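Local coordinates for protein beta-galactosidase/beta-glucuronidase (Faecalibacterium prausnitzii L2-6, PDB 6MVF) that binds flavin mononucleotide and is a glycoside hydrolase of family 2, a beta-glucuronidase of a human gut bacterium, at residues A[603-608]-A[621-626]; A[579-584]-A[643-648]. One frame throughout, in Å; residues are numbered along the deposited sequence.

Contact 1 (A[603-608]-A[621-626]); sequences NQDTVT and AHRVFK
Val607 sets its CG2 methyl squarely over one face of the Phe625 ring, a CH-pi contact with CG2 3.6 Å from the ring centroid and only 6° off the normal. Of the two methyls of Val607 it is CG2, anti to the carbonyl carbon, that the first torsion turns onto the ring. The rim of the same ring faces backbone oxygens lying near its plane: Gln604 O is 3.5 Å from Phe625 CZ, and Asp605 O is 3.5 Å from Phe625 CE2.

These residues join the two sheets of a small beta-sandwich, for strand 606-611 belongs to the five-stranded sheet and strand 624-629 to the three-stranded one, with Val607 and Phe625 both pointing between them.

Where the chain crosses between the sheets, polar contacts take over. Ala621 N donates to Asp605 O at 2.9 Å, with an N-H...O angle of 155°. The charges meet loosely: Asp605 OD1 and Arg623 NH1 form a long salt bridge of 3.7 Å. The carboxylate and guanidinium planes are 19° apart. The Arg623 chain is bent at chi2; His622 CE1 lies 3.3 Å from the guanidinium plane, offset toward the rim, and Asn603 CB lies over a face.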
# COMPACT_ATOMS: atom_id res chain seq x y z
N ASN A 603 -32.43 12.68 12.40
CA ASN A 603 -32.71 13.63 11.34
C ASN A 603 -33.87 13.19 10.45
O ASN A 603 -34.19 13.86 9.47
CB ASN A 603 -31.44 13.95 10.51
CG ASN A 603 -30.78 12.72 9.95
OD1 ASN A 603 -31.37 11.64 9.85
ND2 ASN A 603 -29.52 12.89 9.55
N GLN A 604 -34.50 12.07 10.77
CA GLN A 604 -35.83 11.77 10.27
C GLN A 604 -36.86 12.44 11.16
O GLN A 604 -36.56 12.86 12.28
CB GLN A 604 -36.06 10.26 10.26
CG GLN A 604 -34.88 9.48 9.76
CD GLN A 604 -34.61 9.70 8.28
OE1 GLN A 604 -34.99 8.88 7.45
NE2 GLN A 604 -33.91 10.78 7.95
N ASP A 605 -38.08 12.55 10.66
CA ASP A 605 -39.11 13.24 11.42
C ASP A 605 -40.10 12.31 12.11
O ASP A 605 -40.92 12.77 12.90
CB ASP A 605 -39.86 14.22 10.52
CG ASP A 605 -38.96 15.28 9.95
OD1 ASP A 605 -38.07 15.78 10.70
OD2 ASP A 605 -39.13 15.61 8.74
N THR A 606 -40.03 11.01 11.85
CA THR A 606 -40.95 10.08 12.48
C THR A 606 -40.16 8.91 13.03
O THR A 606 -39.36 8.30 12.31
CB THR A 606 -42.02 9.59 11.52
OG1 THR A 606 -42.78 10.73 11.07
CG2 THR A 606 -42.96 8.62 12.23
N VAL A 607 -40.37 8.62 14.32
CA VAL A 607 -39.67 7.58 15.05
C VAL A 607 -40.73 6.72 15.70
O VAL A 607 -41.68 7.24 16.31
CB VAL A 607 -38.70 8.16 16.11
CG1 VAL A 607 -38.25 7.09 17.12
CG2 VAL A 607 -37.50 8.82 15.43
N THR A 608 -40.60 5.40 15.55
CA THR A 608 -41.40 4.44 16.29
C THR A 608 -40.48 3.70 17.24
O THR A 608 -39.45 3.18 16.82
CB THR A 608 -42.11 3.45 15.37
OG1 THR A 608 -43.20 4.11 14.71
CG2 THR A 608 -42.67 2.29 16.15
N ALA A 621 -41.78 14.62 15.03
CA ALA A 621 -41.18 15.71 15.77
C ALA A 621 -39.95 16.19 15.01
O ALA A 621 -39.51 15.55 14.05
CB ALA A 621 -40.80 15.27 17.19
N HIS A 622 -39.40 17.30 15.45
CA HIS A 622 -38.20 17.85 14.85
C HIS A 622 -36.99 17.50 15.72
O HIS A 622 -36.71 18.18 16.71
CB HIS A 622 -38.37 19.36 14.67
CG HIS A 622 -37.20 20.02 14.01
ND1 HIS A 622 -36.89 19.82 12.68
CD2 HIS A 622 -36.27 20.87 14.49
CE1 HIS A 622 -35.83 20.54 12.37
NE2 HIS A 622 -35.43 21.18 13.45
N ARG A 623 -36.27 16.44 15.33
CA ARG A 623 -34.94 16.08 15.85
C ARG A 623 -34.95 15.34 17.20
O ARG A 623 -34.30 14.31 17.33
CB ARG A 623 -34.04 17.30 15.97
CG ARG A 623 -33.94 18.14 14.69
CD ARG A 623 -33.38 17.33 13.55
NE ARG A 623 -33.30 18.13 12.33
CZ ARG A 623 -33.83 17.76 11.16
NH1 ARG A 623 -34.48 16.62 11.05
NH2 ARG A 623 -33.70 18.55 10.11
N VAL A 624 -35.67 15.86 18.20
CA VAL A 624 -35.71 15.27 19.53
C VAL A 624 -37.06 14.60 19.75
O VAL A 624 -38.10 15.21 19.51
CB VAL A 624 -35.43 16.34 20.61
CG1 VAL A 624 -35.47 15.73 21.98
CG2 VAL A 624 -34.08 17.00 20.34
N PHE A 625 -37.03 13.35 20.20
CA PHE A 625 -38.21 12.53 20.46
C PHE A 625 -38.11 11.98 21.88
O PHE A 625 -37.07 11.44 22.25
CB PHE A 625 -38.31 11.36 19.47
CG PHE A 625 -38.25 11.77 18.03
CD1 PHE A 625 -37.06 12.09 17.43
CD2 PHE A 625 -39.41 11.79 17.25
CE1 PHE A 625 -37.01 12.47 16.10
CE2 PHE A 625 -39.37 12.16 15.93
CZ PHE A 625 -38.18 12.50 15.35
N LYS A 626 -39.17 12.12 22.67
CA LYS A 626 -39.16 11.60 24.04
C LYS A 626 -40.32 10.63 24.22
O LYS A 626 -41.47 10.96 23.91
CB LYS A 626 -39.23 12.74 25.05
CG LYS A 626 -38.19 13.82 24.81
CD LYS A 626 -38.37 15.05 25.72
CE LYS A 626 -37.69 16.27 25.11
NZ LYS A 626 -36.97 17.15 26.09

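Contact 2 (A[579-584]-A[643-648])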
# COMPACT_ATOMS: atom_id res chain seq x y z
N PRO A 579 -28.93 9.78 6.77
CA PRO A 579 -29.98 9.42 7.73
C PRO A 579 -29.40 8.70 8.95
O PRO A 579 -28.55 7.82 8.83
CB PRO A 579 -30.91 8.50 6.93
CG PRO A 579 -30.74 8.96 5.52
CD PRO A 579 -29.30 9.46 5.38
N MET A 580 -29.86 9.11 10.14
CA MET A 580 -29.38 8.52 11.38
C MET A 580 -30.51 8.52 12.40
O MET A 580 -31.45 9.32 12.33
CB MET A 580 -28.13 9.26 11.91
CG MET A 580 -28.28 10.78 12.12
SD MET A 580 -29.25 11.21 13.60
CE MET A 580 -28.15 10.79 14.96
N VAL A 581 -30.41 7.60 13.35
CA VAL A 581 -31.34 7.53 14.47
C VAL A 581 -30.58 6.97 15.66
O VAL A 581 -29.89 5.95 15.55
CB VAL A 581 -32.60 6.69 14.13
CG1 VAL A 581 -32.26 5.24 13.89
CG2 VAL A 581 -33.63 6.83 15.24
N HIS A 582 -30.69 7.65 16.81
CA HIS A 582 -29.86 7.38 17.98
C HIS A 582 -30.70 7.43 19.24
O HIS A 582 -31.35 8.44 19.52
CB HIS A 582 -28.71 8.39 18.09
CG HIS A 582 -27.79 8.11 19.24
ND1 HIS A 582 -27.96 8.69 20.49
CD2 HIS A 582 -26.70 7.32 19.33
CE1 HIS A 582 -27.00 8.27 21.29
NE2 HIS A 582 -26.22 7.45 20.62
N ILE A 583 -30.67 6.33 19.99
CA ILE A 583 -31.30 6.27 21.31
C ILE A 583 -30.29 6.74 22.35
O ILE A 583 -29.22 6.14 22.52
CB ILE A 583 -31.81 4.86 21.63
CG1 ILE A 583 -32.80 4.38 20.56
CG2 ILE A 583 -32.49 4.89 23.00
CD1 ILE A 583 -33.09 2.90 20.59
N ALA A 584 -30.64 7.83 23.04
CA ALA A 584 -29.81 8.40 24.09
C ALA A 584 -29.89 7.57 25.36
O ALA A 584 -30.83 6.79 25.58
CB ALA A 584 -30.25 9.83 24.37
N ASP A 643 -36.74 5.99 9.40
CA ASP A 643 -37.26 5.58 8.10
C ASP A 643 -36.45 4.40 7.58
O ASP A 643 -36.91 3.25 7.65
CB ASP A 643 -37.24 6.75 7.12
CG ASP A 643 -37.81 6.38 5.76
OD1 ASP A 643 -37.53 7.10 4.77
OD2 ASP A 643 -38.53 5.36 5.68
N THR A 644 -35.25 4.65 7.07
CA THR A 644 -34.38 3.59 6.58
C THR A 644 -33.33 3.17 7.59
O THR A 644 -32.45 2.37 7.25
CB THR A 644 -33.70 4.03 5.28
OG1 THR A 644 -33.09 5.32 5.47
CG2 THR A 644 -34.71 4.08 4.14
N VAL A 645 -33.35 3.71 8.80
CA VAL A 645 -32.32 3.44 9.79
C VAL A 645 -33.00 2.97 11.06
O VAL A 645 -34.16 3.30 11.33
CB VAL A 645 -31.44 4.67 10.05
CG1 VAL A 645 -30.53 4.89 8.89
CG2 VAL A 645 -32.30 5.90 10.29
N LYS A 646 -32.28 2.17 11.84
CA LYS A 646 -32.78 1.65 13.09
C LYS A 646 -31.68 1.76 14.14
O LYS A 646 -30.49 1.85 13.82
CB LYS A 646 -33.25 0.20 12.96
CG LYS A 646 -34.42 0.05 12.03
CD LYS A 646 -34.81 -1.40 11.82
CE LYS A 646 -35.98 -1.47 10.86
NZ LYS A 646 -36.19 -2.80 10.28
N ASP A 647 -32.10 1.79 15.40
CA ASP A 647 -31.16 1.73 16.51
C ASP A 647 -31.70 0.78 17.57
O ASP A 647 -32.91 0.57 17.67
CB ASP A 647 -30.89 3.11 17.11
CG ASP A 647 -29.66 3.12 18.02
OD1 ASP A 647 -28.81 2.17 17.93
OD2 ASP A 647 -29.55 4.06 18.84
N SER A 648 -30.79 0.21 18.35
CA SER A 648 -31.15 -0.79 19.34
C SER A 648 -30.18 -0.74 20.51
O SER A 648 -28.96 -0.76 20.32
CB SER A 648 -31.17 -2.21 18.74
OG SER A 648 -31.10 -3.21 19.75
O HOH W 1 -27.46 4.47 20.92
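Asp647 reaches across to strand 581-583 and takes the backbone N-H of Ile583 on OD2, at 2.8 Å from Ile583 N and with a nearly straight N-H...O angle of 172°. The bond uses the anti lone pair of OD2, the one turned away from OD1. A water 3.0 Å from Asp647 OD2 is placed to donate to it, and to Ile583 O. Apolar contacts continue toward Pro579: Val581 CG1 rests 3.7 Å from Val645 CG2, the two valines lying alongside with their branches running opposite ways, and Pro579 CB is 4.1 Å from Val645 CG1.

The first torsion of Asp647 explains its reach, for CG stands anti to the backbone N (chi1 -166°) and carries the carboxylate toward Ile583, while OD1 takes a weak bond from Ser648 N. The strands run nearly parallel, 17° apart with axes 6.1 Å from each other, yet no backbone-to-backbone hydrogen bond joins them: they belong to the two facing sheets of a beta-sandwich. Behind strand 581-583, His582 stacks on Tyr569 and Met580 packs on helix 566-575; beyond strand 646-654, Lys646 forms a salt bridge with Asp242 of the second subunit.

Shortening Asp647 to an alanine is likely to leave the Ile583 N-H without its mate and the bridging water with one partner fewer. With the residue buried, the N-H on OD2 and the water beside it probably stabilise a charged carboxylate, so one acidic side chain does between the sheets what a backbone carbonyl does within one.

Overall arrangement
Contacts 1 and 2 hold the same two sheets of the sandwich together, their centres 10 Å apart and lying 32 and 30 Å, respectively, from the centre of the chain, and both are partly buried. Each has an apolar portion facing the sandwich interior, an aromatic face in contact 1 and branched aliphatics in contact 2. Their polar chemistry differs with place: the long ion pair of contact 1 involves exposed Asp605 at a turn, whereas Asp647 of contact 2 is buried and bonded to backbone and water. Contact 2 also borders the second subunit, which does not touch contact 1. Asn603 OD1 joins them through a probable hydrogen bond to Met580 N, 3.0 Å away.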